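Local coordinates for protein N-acetylneuraminate lyase (Fusobacterium nucleatum subsp. nucleatum ATCC 25586, PDB 5ZKA) that is a lyase of the dihydrodipicolinate synthetase family, built as a TIM barrel of parallel strands ringed by helices, at residues L90-G95 with K115-V120; G144-I149 with N171-G176; L264-K269 with G280-P285. All coordinates share one frame; numbering follows the deposited sequence.

Interaction 1. Residues L90-G95 with K115-V120; sequences LIAQVG and KCLSAV
Ile91 lays its CG2 methyl over Ser118, with CG2 3.7 Å from Ser118 CB, while the CG1 branch passes beside CB of Cys116. The backbones beneath are neighbouring parallel strands, 90-93 and 117-120, whose axes diverge by 34°. Cys116 O receives Ala92 N at 3.0 Å. The chain then answers in the other direction, Ser118 N giving to Ala92 O at 2.8 Å, and Val94 N closes the series on Ser118 O, again at 2.8 Å. On the face of Ala92 and Leu117, the CD2 methyl of Leu117 approaches Ala92 CB, and Val109 of helix 99-112 covers both residues. At the C-terminal ends a side chain takes over the pairing. Gln93 leaves the backbone with CG anti to its N (chi1 -159°) and then bends at chi2 (-74°), which brings its amide across to strand 117-120. Its OE1 accepts Val120 N at 2.9 Å, a donor only slightly tilted from the amide plane, and also Gly95 N at 2.9 Å, which comes from well above that plane. The other end of the amide, NE2, bonds to Gly59 O. Gly95, lacking a side chain, lets its CA lie against Ala119 CB. At the opposite end of the pairing one water spans the two segments, donating to Leu90 O and accepting from Lys115 N. With two N-H groups on its oxygen and a carbonyl at its nitrogen, the buried Gln93 amide is fixed in rotation and extends the cross-strand bonding beyond the end of strand 90-93.

Interaction 2. Residues G144-I149 with N171-G176; sequences GNYMII and NEKIIG
Lys173 stretches its aliphatic chain past Tyr146, which it crosses at about a right angle, with CG of the lysine 4.1 Å from CD1 of the ring. The chain stays extended beyond CG and carries NZ to Gly144 O, 2.8 Å away, where the ammonium sits above the carbonyl plane. The backbone O of Lys173 lies at the edge of the Tyr146 ring, in its plane, and accepts Met147 N at 2.9 Å. Ile175 meets the same ring with its CG2, 3.8 Å from Tyr146 CD1. Ile175 N returns a bond to Met147 O at 2.9 Å, and Ile149 N reaches Gly176 O at 2.9 Å. Beside these bonds Ile174 presents CG2 to Ile149 CG1 at 3.9 Å, and its CG1 faces Met147 CB.

The next shell sets these groups in place. Asn171 OD1 accepts Lys173 N at 3.0 Å in an Asx turn, within a type I turn that leads into 174-176. In the other segment, Asn145 OD1 takes Tyr146 N while ND2 bonds to Thr110 OG1 and Tyr114 O. Gly144, the first residue beyond helix 129-143, takes positive phi as the chain leaves the helix. Phe169 of helix 162-169 covers Ile149 and Ile174, and Val140 of helix 129-143 lies against Met147 and Lys173. Strand 147-149 and the weakly bonded strand 174-176, parallel in sense but splayed by 56°, are neighbouring staves of the TIM barrel; the second runs on toward Lys178, which carries a covalent modification in this structure.

Interaction 3. Residues L264-K269 with G280-P285; sequences LYQTIK and GYCRKP
Lys269 supplies the polar link from helix 264-274 to the loop at 280-285, its NZ donating to Tyr281 O at 2.7 Å. The nitrogen approaches from above the carbonyl plane, about 50° out of it, at the end of a chain extended beyond CG. The same ammonium forms a salt bridge with Glu64 OE2 and bonds to Val27 O, so three oxygens grip this buried charge, and the carboxylate probably compensates it.

Van der Waals packing centres on Cys282. Its SG, anti to its own carbonyl carbon (chi1 -66°), is directed toward the helix and lies 4.0 Å from Tyr265 CB. The sulfur is also 4.3 Å from Gln266 CG and 4.1 Å from Lys269 CD, so one atom meets three helical residues.

Further polar links fasten the surroundings: Gln266 NE2 bonds to Lys287 O farther along the loop, while Arg283 N binds Glu64 OE1 and thereby shares that carboxylate with Lys269. Helix 264-274 and this loop follow the last barrel strand, 217-220, in the chain, and belong to the C-terminal helical extension that follows the TIM barrel in the dihydrodipicolinate synthetase family.

The three contacts follow one another along the chain. Interactions 1 and 2 lie side by side in the barrel sheet, their centres 10 Å apart, because strands 117-120 and 147-150 are neighbours: Leu117 N bonds to Tyr146 O and Ser118 OG to Ile148 O. Together they run through four consecutive staves, 89-93, 117-120, 147-150 and 174-176, with helix 129-143 packing against both contacts. Interaction 3 stands apart, its centre 22 Å from that of interaction 1 and 31 Å from that of interaction 2, across the chain's centre from the latter. Thus two contacts build the barrel wall, and the third ties together the C-terminal part added to it.

Interaction 1. Residues L90-G95 with K115-V120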
ATOM      1  N   LEU A  90      -4.198   4.557  26.994  1.00 31.62           N
ATOM      2  CA  LEU A  90      -3.745   5.906  26.691  1.00 31.70           C
ATOM      3  C   LEU A  90      -2.291   5.869  26.255  1.00 30.44           C
ATOM      4  O   LEU A  90      -1.459   5.260  26.934  1.00 34.25           O
ATOM      5  CB  LEU A  90      -3.879   6.819  27.905  1.00 27.18           C
ATOM      6  CG  LEU A  90      -5.280   7.100  28.434  1.00 31.59           C
ATOM      7  CD1 LEU A  90      -5.160   7.927  29.685  1.00 30.84           C
ATOM      8  CD2 LEU A  90      -6.081   7.839  27.397  1.00 31.48           C
ATOM      9  N   ILE A  91      -1.990   6.543  25.147  1.00 28.48           N
ATOM     10  CA  ILE A  91      -0.624   6.788  24.693  1.00 26.43           C
ATOM     11  C   ILE A  91      -0.417   8.296  24.648  1.00 32.12           C
ATOM     12  O   ILE A  91      -1.275   9.025  24.135  1.00 31.29           O
ATOM     13  CB  ILE A  91      -0.351   6.170  23.307  1.00 25.62           C
ATOM     14  CG1 ILE A  91      -0.546   4.650  23.318  1.00 24.88           C
ATOM     15  CG2 ILE A  91       1.087   6.533  22.812  1.00 25.07           C
ATOM     16  CD1 ILE A  91      -0.646   4.051  21.888  1.00 27.66           C
ATOM     17  N   ALA A  92       0.715   8.764  25.174  1.00 25.41           N
ATOM     18  CA  ALA A  92       1.028  10.185  25.176  1.00 24.30           C
ATOM     19  C   ALA A  92       2.150  10.440  24.181  1.00 25.81           C
ATOM     20  O   ALA A  92       3.268   9.945  24.365  1.00 26.41           O
ATOM     21  CB  ALA A  92       1.433  10.654  26.580  1.00 25.32           C
ATOM     22  N   GLN A  93       1.854  11.206  23.131  1.00 24.35           N
ATOM     23  CA  GLN A  93       2.868  11.613  22.162  1.00 23.25           C
ATOM     24  C   GLN A  93       3.617  12.825  22.709  1.00 28.99           C
ATOM     25  O   GLN A  93       3.012  13.883  22.917  1.00 29.85           O
ATOM     26  CB  GLN A  93       2.207  11.931  20.820  1.00 27.15           C
ATOM     27  CG  GLN A  93       3.148  11.867  19.608  1.00 30.42           C
ATOM     28  CD  GLN A  93       4.089  13.042  19.541  1.00 29.85           C
ATOM     29  OE1 GLN A  93       5.267  12.894  19.237  1.00 29.16           O
ATOM     30  NE2 GLN A  93       3.572  14.224  19.832  1.00 29.11           N
ATOM     31  N   VAL A  94       4.923  12.679  22.952  1.00 25.66           N
ATOM     32  CA  VAL A  94       5.722  13.730  23.574  1.00 26.94           C
ATOM     33  C   VAL A  94       6.879  14.195  22.692  1.00 27.20           C
ATOM     34  O   VAL A  94       7.680  15.026  23.121  1.00 29.07           O
ATOM     35  CB  VAL A  94       6.250  13.291  24.954  1.00 27.65           C
ATOM     36  CG1 VAL A  94       5.086  12.969  25.899  1.00 29.76           C
ATOM     37  CG2 VAL A  94       7.189  12.102  24.815  1.00 30.62           C
ATOM     38  N   GLY A  95       6.970  13.702  21.455  1.00 26.79           N
ATOM     39  CA  GLY A  95       8.090  14.049  20.603  1.00 28.63           C
ATOM     40  C   GLY A  95       8.060  15.496  20.148  1.00 33.34           C
ATOM     41  O   GLY A  95       7.028  16.171  20.179  1.00 31.23           O
ATOM     42  N   LYS A 115       1.044   5.221  30.768  1.00 35.35           N
ATOM     43  CA  LYS A 115       1.851   4.012  30.827  1.00 35.60           C
ATOM     44  C   LYS A 115       2.508   3.706  29.495  1.00 35.21           C
ATOM     45  O   LYS A 115       3.101   2.637  29.332  1.00 34.90           O
ATOM     46  CB  LYS A 115       0.999   2.823  31.287  1.00 39.59           C
ATOM     47  CG  LYS A 115       0.705   2.830  32.787  1.00 46.27           C
ATOM     48  CD  LYS A 115       1.999   2.946  33.577  1.00 56.69           C
ATOM     49  CE  LYS A 115       1.753   2.994  35.079  1.00 65.84           C
ATOM     50  NZ  LYS A 115       1.204   1.711  35.609  1.00 69.45           N
ATOM     51  N   CYS A 116       2.412   4.621  28.537  1.00 30.72           N
ATOM     52  CA  CYS A 116       3.072   4.430  27.260  1.00 31.05           C
ATOM     53  C   CYS A 116       3.227   5.790  26.603  1.00 32.81           C
ATOM     54  O   CYS A 116       2.293   6.603  26.621  1.00 30.38           O
ATOM     55  CB  CYS A 116       2.283   3.478  26.356  1.00 30.98           C
ATOM     56  SG  CYS A 116       3.195   3.048  24.856  1.00 33.20           S
ATOM     57  N   LEU A 117       4.410   6.027  26.041  1.00 27.63           N
ATOM     58  CA  LEU A 117       4.743   7.241  25.314  1.00 26.64           C
ATOM     59  C   LEU A 117       4.814   6.945  23.827  1.00 25.80           C
ATOM     60  O   LEU A 117       4.929   5.796  23.404  1.00 27.25           O
ATOM     61  CB  LEU A 117       6.100   7.810  25.754  1.00 26.71           C
ATOM     62  CG  LEU A 117       6.354   8.077  27.236  1.00 29.82           C
ATOM     63  CD1 LEU A 117       7.764   8.663  27.423  1.00 26.31           C
ATOM     64  CD2 LEU A 117       5.309   9.018  27.770  1.00 31.21           C
ATOM     65  N   SER A 118       4.757   8.015  23.043  1.00 24.79           N
ATOM     66  CA  SER A 118       5.083   7.975  21.627  1.00 25.86           C
ATOM     67  C   SER A 118       5.883   9.227  21.313  1.00 26.89           C
ATOM     68  O   SER A 118       5.832  10.213  22.049  1.00 25.72           O
ATOM     69  CB  SER A 118       3.819   7.895  20.756  1.00 26.90           C
ATOM     70  OG  SER A 118       4.127   7.509  19.434  1.00 31.81           O
ATOM     71  N   ALA A 119       6.648   9.190  20.223  1.00 28.42           N
ATOM     72  CA  ALA A 119       7.430  10.371  19.869  1.00 24.40           C
ATOM     73  C   ALA A 119       7.679  10.370  18.372  1.00 29.06           C
ATOM     74  O   ALA A 119       8.251   9.412  17.843  1.00 26.56           O
ATOM     75  CB  ALA A 119       8.755  10.412  20.635  1.00 27.15           C
ATOM     76  N   VAL A 120       7.269  11.450  17.701  1.00 29.63           N
ATOM     77  CA  VAL A 120       7.556  11.579  16.278  1.00 27.75           C
ATOM     78  C   VAL A 120       9.072  11.626  16.070  1.00 27.24           C
ATOM     79  O   VAL A 120       9.829  12.076  16.938  1.00 24.62           O
ATOM     80  CB  VAL A 120       6.871  12.831  15.705  1.00 26.91           C
ATOM     81  CG1 VAL A 120       7.356  14.088  16.427  1.00 30.75           C
ATOM     82  CG2 VAL A 120       7.086  12.930  14.188  1.00 28.35           C
TER
HETATM   83  O   HOH W   1      -1.510   5.028  29.820  1.00 45.70           O

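Interaction 2. Residues G144-I149 with N171-G176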
ATOM      1  N   GLY A 144      11.853   6.124  31.946  1.00 34.05           N
ATOM      2  CA  GLY A 144      11.552   4.768  32.368  1.00 34.36           C
ATOM      3  C   GLY A 144      10.269   4.205  31.795  1.00 36.32           C
ATOM      4  O   GLY A 144       9.810   3.152  32.246  1.00 38.94           O
ATOM      5  N   ASN A 145       9.679   4.870  30.811  1.00 34.12           N
ATOM      6  CA  ASN A 145       8.379   4.499  30.276  1.00 35.33           C
ATOM      7  C   ASN A 145       8.566   3.779  28.943  1.00 34.28           C
ATOM      8  O   ASN A 145       9.658   3.753  28.369  1.00 35.15           O
ATOM      9  CB  ASN A 145       7.501   5.751  30.120  1.00 31.85           C
ATOM     10  CG  ASN A 145       6.014   5.463  30.310  1.00 35.44           C
ATOM     11  OD1 ASN A 145       5.546   4.351  30.066  1.00 36.43           O
ATOM     12  ND2 ASN A 145       5.269   6.475  30.750  1.00 32.23           N
ATOM     13  N   TYR A 146       7.481   3.173  28.460  1.00 31.43           N
ATOM     14  CA  TYR A 146       7.494   2.489  27.172  1.00 32.31           C
ATOM     15  C   TYR A 146       7.328   3.490  26.040  1.00 30.47           C
ATOM     16  O   TYR A 146       6.799   4.589  26.219  1.00 29.32           O
ATOM     17  CB  TYR A 146       6.379   1.442  27.087  1.00 36.18           C
ATOM     18  CG  TYR A 146       6.511   0.329  28.098  1.00 49.38           C
ATOM     19  CD1 TYR A 146       7.635  -0.481  28.122  1.00 50.84           C
ATOM     20  CD2 TYR A 146       5.515   0.099  29.037  1.00 63.11           C
ATOM     21  CE1 TYR A 146       7.766  -1.492  29.049  1.00 60.14           C
ATOM     22  CE2 TYR A 146       5.637  -0.913  29.971  1.00 70.74           C
ATOM     23  CZ  TYR A 146       6.764  -1.706  29.973  1.00 68.53           C
ATOM     24  OH  TYR A 146       6.888  -2.715  30.901  1.00 72.31           O
ATOM     25  N   MET A 147       7.770   3.087  24.850  1.00 28.72           N
ATOM     26  CA  MET A 147       7.862   4.011  23.727  1.00 30.85           C
ATOM     27  C   MET A 147       7.335   3.363  22.458  1.00 26.30           C
ATOM     28  O   MET A 147       7.696   2.227  22.142  1.00 28.34           O
ATOM     29  CB  MET A 147       9.314   4.457  23.499  1.00 29.73           C
ATOM     30  CG  MET A 147       9.541   5.246  22.210  1.00 27.70           C
ATOM     31  SD  MET A 147       8.710   6.859  22.191  1.00 31.53           S
ATOM     32  CE  MET A 147       9.569   7.700  23.531  1.00 26.85           C
ATOM     33  N   ILE A 148       6.497   4.094  21.734  1.00 23.80           N
ATOM     34  CA  ILE A 148       6.069   3.714  20.391  1.00 23.16           C
ATOM     35  C   ILE A 148       6.670   4.731  19.430  1.00 25.99           C
ATOM     36  O   ILE A 148       6.451   5.939  19.579  1.00 27.57           O
ATOM     37  CB  ILE A 148       4.534   3.651  20.284  1.00 25.20           C
ATOM     38  CG1 ILE A 148       4.005   2.428  21.031  1.00 26.39           C
ATOM     39  CG2 ILE A 148       4.090   3.556  18.856  1.00 24.24           C
ATOM     40  CD1 ILE A 148       2.538   2.541  21.343  1.00 31.67           C
ATOM     41  N   ILE A 149       7.480   4.250  18.479  1.00 27.56           N
ATOM     42  CA  ILE A 149       7.997   5.111  17.419  1.00 27.18           C
ATOM     43  C   ILE A 149       6.840   5.651  16.592  1.00 31.08           C
ATOM     44  O   ILE A 149       5.998   4.881  16.118  1.00 29.11           O
ATOM     45  CB  ILE A 149       8.938   4.319  16.502  1.00 28.29           C
ATOM     46  CG1 ILE A 149      10.014   3.588  17.286  1.00 33.16           C
ATOM     47  CG2 ILE A 149       9.484   5.208  15.389  1.00 33.44           C
ATOM     48  CD1 ILE A 149      10.704   2.509  16.449  1.00 35.20           C
ATOM     49  N   ASN A 171      16.051  -2.095  21.887  1.00 37.66           N
ATOM     50  CA  ASN A 171      15.655  -1.577  23.192  1.00 37.01           C
ATOM     51  C   ASN A 171      14.342  -2.237  23.621  1.00 37.53           C
ATOM     52  O   ASN A 171      13.315  -2.092  22.948  1.00 38.48           O
ATOM     53  CB  ASN A 171      15.513  -0.055  23.113  1.00 37.31           C
ATOM     54  CG  ASN A 171      15.391   0.607  24.482  1.00 38.27           C
ATOM     55  OD1 ASN A 171      14.699   0.113  25.374  1.00 34.28           O
ATOM     56  ND2 ASN A 171      16.042   1.759  24.637  1.00 37.91           N
ATOM     57  N   GLU A 172      14.369  -2.961  24.747  1.00 36.83           N
ATOM     58  CA  GLU A 172      13.188  -3.708  25.176  1.00 39.96           C
ATOM     59  C   GLU A 172      12.010  -2.809  25.540  1.00 39.02           C
ATOM     60  O   GLU A 172      10.873  -3.290  25.589  1.00 40.13           O
ATOM     61  CB  GLU A 172      13.541  -4.607  26.364  1.00 48.67           C
ATOM     62  CG  GLU A 172      14.376  -3.910  27.443  1.00 67.23           C
ATOM     63  CD  GLU A 172      15.864  -4.219  27.339  1.00 78.41           C
ATOM     64  OE1 GLU A 172      16.337  -5.104  28.085  1.00 83.89           O
ATOM     65  OE2 GLU A 172      16.559  -3.576  26.516  1.00 75.82           O
ATOM     66  N   LYS A 173      12.242  -1.524  25.804  1.00 35.21           N
ATOM     67  CA  LYS A 173      11.156  -0.612  26.134  1.00 31.61           C
ATOM     68  C   LYS A 173      10.611   0.133  24.921  1.00 30.41           C
ATOM     69  O   LYS A 173       9.626   0.871  25.059  1.00 33.84           O
ATOM     70  CB  LYS A 173      11.608   0.395  27.201  1.00 33.13           C
ATOM     71  CG  LYS A 173      11.663  -0.209  28.608  1.00 35.80           C
ATOM     72  CD  LYS A 173      11.754   0.866  29.680  1.00 41.99           C
ATOM     73  CE  LYS A 173      11.798   0.253  31.061  1.00 51.80           C
ATOM     74  NZ  LYS A 173      11.930   1.299  32.112  1.00 57.35           N
ATOM     75  N   ILE A 174      11.219  -0.029  23.749  1.00 29.76           N
ATOM     76  CA  ILE A 174      10.661   0.498  22.513  1.00 29.19           C
ATOM     77  C   ILE A 174       9.793  -0.621  21.952  1.00 34.53           C
ATOM     78  O   ILE A 174      10.291  -1.545  21.307  1.00 31.53           O
ATOM     79  CB  ILE A 174      11.747   0.949  21.537  1.00 32.66           C
ATOM     80  CG1 ILE A 174      12.530   2.128  22.139  1.00 33.90           C
ATOM     81  CG2 ILE A 174      11.140   1.356  20.215  1.00 30.87           C
ATOM     82  CD1 ILE A 174      13.730   2.587  21.299  1.00 32.34           C
ATOM     83  N   ILE A 175       8.487  -0.551  22.232  1.00 30.24           N
ATOM     84  CA  ILE A 175       7.610  -1.717  22.127  1.00 27.47           C
ATOM     85  C   ILE A 175       6.843  -1.775  20.814  1.00 24.96           C
ATOM     86  O   ILE A 175       6.170  -2.784  20.558  1.00 26.65           O
ATOM     87  CB  ILE A 175       6.611  -1.791  23.300  1.00 32.57           C
ATOM     88  CG1 ILE A 175       5.671  -0.586  23.320  1.00 30.15           C
ATOM     89  CG2 ILE A 175       7.333  -1.894  24.641  1.00 35.61           C
ATOM     90  CD1 ILE A 175       4.591  -0.719  24.384  1.00 34.78           C
ATOM     91  N   GLY A 176       6.903  -0.741  19.985  1.00 26.90           N
ATOM     92  CA  GLY A 176       6.135  -0.766  18.758  1.00 24.58           C
ATOM     93  C   GLY A 176       6.318   0.489  17.933  1.00 24.36           C
ATOM     94  O   GLY A 176       7.148   1.347  18.233  1.00 27.75           O
TER

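Interaction 3. Residues L264-K269 with G280-P285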
ATOM      1  N   LEU A 264      -9.759  18.264   6.423  1.00 28.49           N
ATOM      2  CA  LEU A 264      -9.787  17.161   7.385  1.00 28.49           C
ATOM      3  C   LEU A 264     -10.166  17.632   8.790  1.00 26.64           C
ATOM      4  O   LEU A 264     -11.173  17.189   9.359  1.00 29.29           O
ATOM      5  CB  LEU A 264      -8.414  16.477   7.405  1.00 29.07           C
ATOM      6  CG  LEU A 264      -8.140  15.315   8.364  1.00 36.27           C
ATOM      7  CD1 LEU A 264      -8.925  14.091   7.959  1.00 35.95           C
ATOM      8  CD2 LEU A 264      -6.641  14.986   8.392  1.00 42.15           C
ATOM      9  N   TYR A 265      -9.331  18.485   9.396  1.00 27.14           N
ATOM     10  CA  TYR A 265      -9.555  18.837  10.800  1.00 30.15           C
ATOM     11  C   TYR A 265     -10.861  19.601  10.969  1.00 28.96           C
ATOM     12  O   TYR A 265     -11.620  19.338  11.907  1.00 32.08           O
ATOM     13  CB  TYR A 265      -8.381  19.650  11.354  1.00 34.82           C
ATOM     14  CG  TYR A 265      -7.074  18.879  11.412  1.00 44.32           C
ATOM     15  CD1 TYR A 265      -7.060  17.487  11.373  1.00 48.06           C
ATOM     16  CD2 TYR A 265      -5.859  19.540  11.500  1.00 52.14           C
ATOM     17  CE1 TYR A 265      -5.868  16.777  11.417  1.00 51.20           C
ATOM     18  CE2 TYR A 265      -4.658  18.840  11.541  1.00 52.89           C
ATOM     19  CZ  TYR A 265      -4.670  17.461  11.498  1.00 48.59           C
ATOM     20  OH  TYR A 265      -3.484  16.763  11.545  1.00 44.21           O
ATOM     21  N   GLN A 266     -11.149  20.533  10.057  1.00 28.84           N
ATOM     22  CA  GLN A 266     -12.383  21.306  10.145  1.00 28.88           C
ATOM     23  C   GLN A 266     -13.617  20.416  10.020  1.00 32.94           C
ATOM     24  O   GLN A 266     -14.632  20.654  10.682  1.00 29.76           O
ATOM     25  CB  GLN A 266     -12.400  22.389   9.062  1.00 36.42           C
ATOM     26  CG  GLN A 266     -11.321  23.464   9.220  1.00 38.12           C
ATOM     27  CD  GLN A 266     -10.017  23.122   8.503  1.00 44.85           C
ATOM     28  OE1 GLN A 266      -9.789  21.972   8.099  1.00 40.59           O
ATOM     29  NE2 GLN A 266      -9.146  24.124   8.351  1.00 41.80           N
ATOM     30  N   THR A 267     -13.558  19.390   9.168  1.00 26.39           N
ATOM     31  CA  THR A 267     -14.752  18.582   8.909  1.00 24.72           C
ATOM     32  C   THR A 267     -15.018  17.606  10.046  1.00 23.70           C
ATOM     33  O   THR A 267     -16.173  17.418  10.446  1.00 27.59           O
ATOM     34  CB  THR A 267     -14.603  17.844   7.575  1.00 25.37           C
ATOM     35  OG1 THR A 267     -14.546  18.816   6.524  1.00 27.67           O
ATOM     36  CG2 THR A 267     -15.797  16.911   7.308  1.00 24.83           C
ATOM     37  N   ILE A 268     -13.965  16.994  10.600  1.00 24.03           N
ATOM     38  CA  ILE A 268     -14.155  16.145  11.775  1.00 28.13           C
ATOM     39  C   ILE A 268     -14.749  16.958  12.920  1.00 26.73           C
ATOM     40  O   ILE A 268     -15.708  16.529  13.581  1.00 27.27           O
ATOM     41  CB  ILE A 268     -12.830  15.466  12.179  1.00 30.97           C
ATOM     42  CG1 ILE A 268     -12.364  14.518  11.058  1.00 30.83           C
ATOM     43  CG2 ILE A 268     -12.995  14.721  13.521  1.00 30.02           C
ATOM     44  CD1 ILE A 268     -10.977  13.942  11.249  1.00 27.35           C
ATOM     45  N   LYS A 269     -14.212  18.161  13.155  1.00 27.79           N
ATOM     46  CA  LYS A 269     -14.756  18.997  14.224  1.00 26.23           C
ATOM     47  C   LYS A 269     -16.190  19.415  13.924  1.00 32.12           C
ATOM     48  O   LYS A 269     -17.030  19.470  14.837  1.00 32.10           O
ATOM     49  CB  LYS A 269     -13.866  20.219  14.446  1.00 26.56           C
ATOM     50  CG  LYS A 269     -12.534  19.858  15.068  1.00 32.79           C
ATOM     51  CD  LYS A 269     -11.847  21.064  15.679  1.00 32.69           C
ATOM     52  CE  LYS A 269     -10.531  20.661  16.341  1.00 40.11           C
ATOM     53  NZ  LYS A 269      -9.715  21.838  16.748  1.00 39.22           N
ATOM     54  N   GLY A 280     -15.207  23.068  19.156  1.00 37.45           N
ATOM     55  CA  GLY A 280     -14.416  24.302  19.130  1.00 37.45           C
ATOM     56  C   GLY A 280     -13.823  24.639  17.766  1.00 39.69           C
ATOM     57  O   GLY A 280     -14.335  24.242  16.713  1.00 36.03           O
ATOM     58  N   TYR A 281     -12.720  25.388  17.792  1.00 37.00           N
ATOM     59  CA  TYR A 281     -12.029  25.873  16.603  1.00 35.50           C
ATOM     60  C   TYR A 281     -10.690  25.171  16.445  1.00 33.27           C
ATOM     61  O   TYR A 281     -10.219  24.469  17.340  1.00 30.80           O
ATOM     62  CB  TYR A 281     -11.798  27.390  16.670  1.00 37.84           C
ATOM     63  CG  TYR A 281     -13.064  28.197  16.863  1.00 42.19           C
ATOM     64  CD1 TYR A 281     -13.998  28.316  15.839  1.00 49.71           C
ATOM     65  CD2 TYR A 281     -13.329  28.824  18.066  1.00 43.10           C
ATOM     66  CE1 TYR A 281     -15.162  29.047  16.014  1.00 52.24           C
ATOM     67  CE2 TYR A 281     -14.489  29.556  18.248  1.00 50.42           C
ATOM     68  CZ  TYR A 281     -15.401  29.662  17.219  1.00 54.45           C
ATOM     69  OH  TYR A 281     -16.552  30.392  17.400  1.00 58.49           O
ATOM     70  N   CYS A 282     -10.078  25.370  15.278  1.00 36.02           N
ATOM     71  CA  CYS A 282      -8.714  24.925  15.043  1.00 32.23           C
ATOM     72  C   CYS A 282      -7.746  26.046  15.398  1.00 25.75           C
ATOM     73  O   CYS A 282      -8.119  27.221  15.444  1.00 35.96           O
ATOM     74  CB  CYS A 282      -8.513  24.516  13.585  1.00 37.68           C
ATOM     75  SG  CYS A 282      -9.451  23.051  13.086  1.00 40.60           S
ATOM     76  N   ARG A 283      -6.484  25.672  15.620  1.00 30.37           N
ATOM     77  CA  ARG A 283      -5.457  26.664  15.943  1.00 31.54           C
ATOM     78  C   ARG A 283      -5.122  27.488  14.704  1.00 32.67           C
ATOM     79  O   ARG A 283      -4.933  26.932  13.618  1.00 37.15           O
ATOM     80  CB  ARG A 283      -4.197  25.973  16.470  1.00 32.94           C
ATOM     81  CG  ARG A 283      -4.257  25.529  17.936  1.00 37.31           C
ATOM     82  CD  ARG A 283      -4.261  26.728  18.890  1.00 30.27           C
ATOM     83  NE  ARG A 283      -2.958  27.402  18.908  1.00 28.36           N
ATOM     84  CZ  ARG A 283      -2.254  27.676  20.003  1.00 34.12           C
ATOM     85  NH1 ARG A 283      -2.734  27.376  21.208  1.00 35.02           N
ATOM     86  NH2 ARG A 283      -1.074  28.279  19.895  1.00 35.11           N
ATOM     87  N   LYS A 284      -5.039  28.808  14.855  1.00 33.56           N
ATOM     88  CA  LYS A 284      -4.552  29.615  13.749  1.00 35.32           C
ATOM     89  C   LYS A 284      -3.128  29.182  13.404  1.00 38.75           C
ATOM     90  O   LYS A 284      -2.365  28.787  14.289  1.00 37.96           O
ATOM     91  CB  LYS A 284      -4.587  31.096  14.098  1.00 35.33           C
ATOM     92  CG  LYS A 284      -5.990  31.668  14.140  1.00 38.35           C
ATOM     93  CD  LYS A 284      -5.975  33.097  14.605  1.00 43.98           C
ATOM     94  CE  LYS A 284      -7.286  33.450  15.279  1.00 59.14           C
ATOM     95  NZ  LYS A 284      -7.246  34.822  15.847  1.00 66.30           N
ATOM     96  N   PRO A 285      -2.738  29.244  12.120  1.00 40.60           N
ATOM     97  CA  PRO A 285      -3.466  29.825  10.988  1.00 39.92           C
ATOM     98  C   PRO A 285      -4.386  28.857  10.239  1.00 41.21           C
ATOM     99  O   PRO A 285      -4.691  29.158   9.079  1.00 41.85           O
ATOM    100  CB  PRO A 285      -2.337  30.271  10.052  1.00 33.96           C
ATOM    101  CG  PRO A 285      -1.207  29.275  10.342  1.00 37.60           C
ATOM    102  CD  PRO A 285      -1.494  28.593  11.674  1.00 36.96           C
TER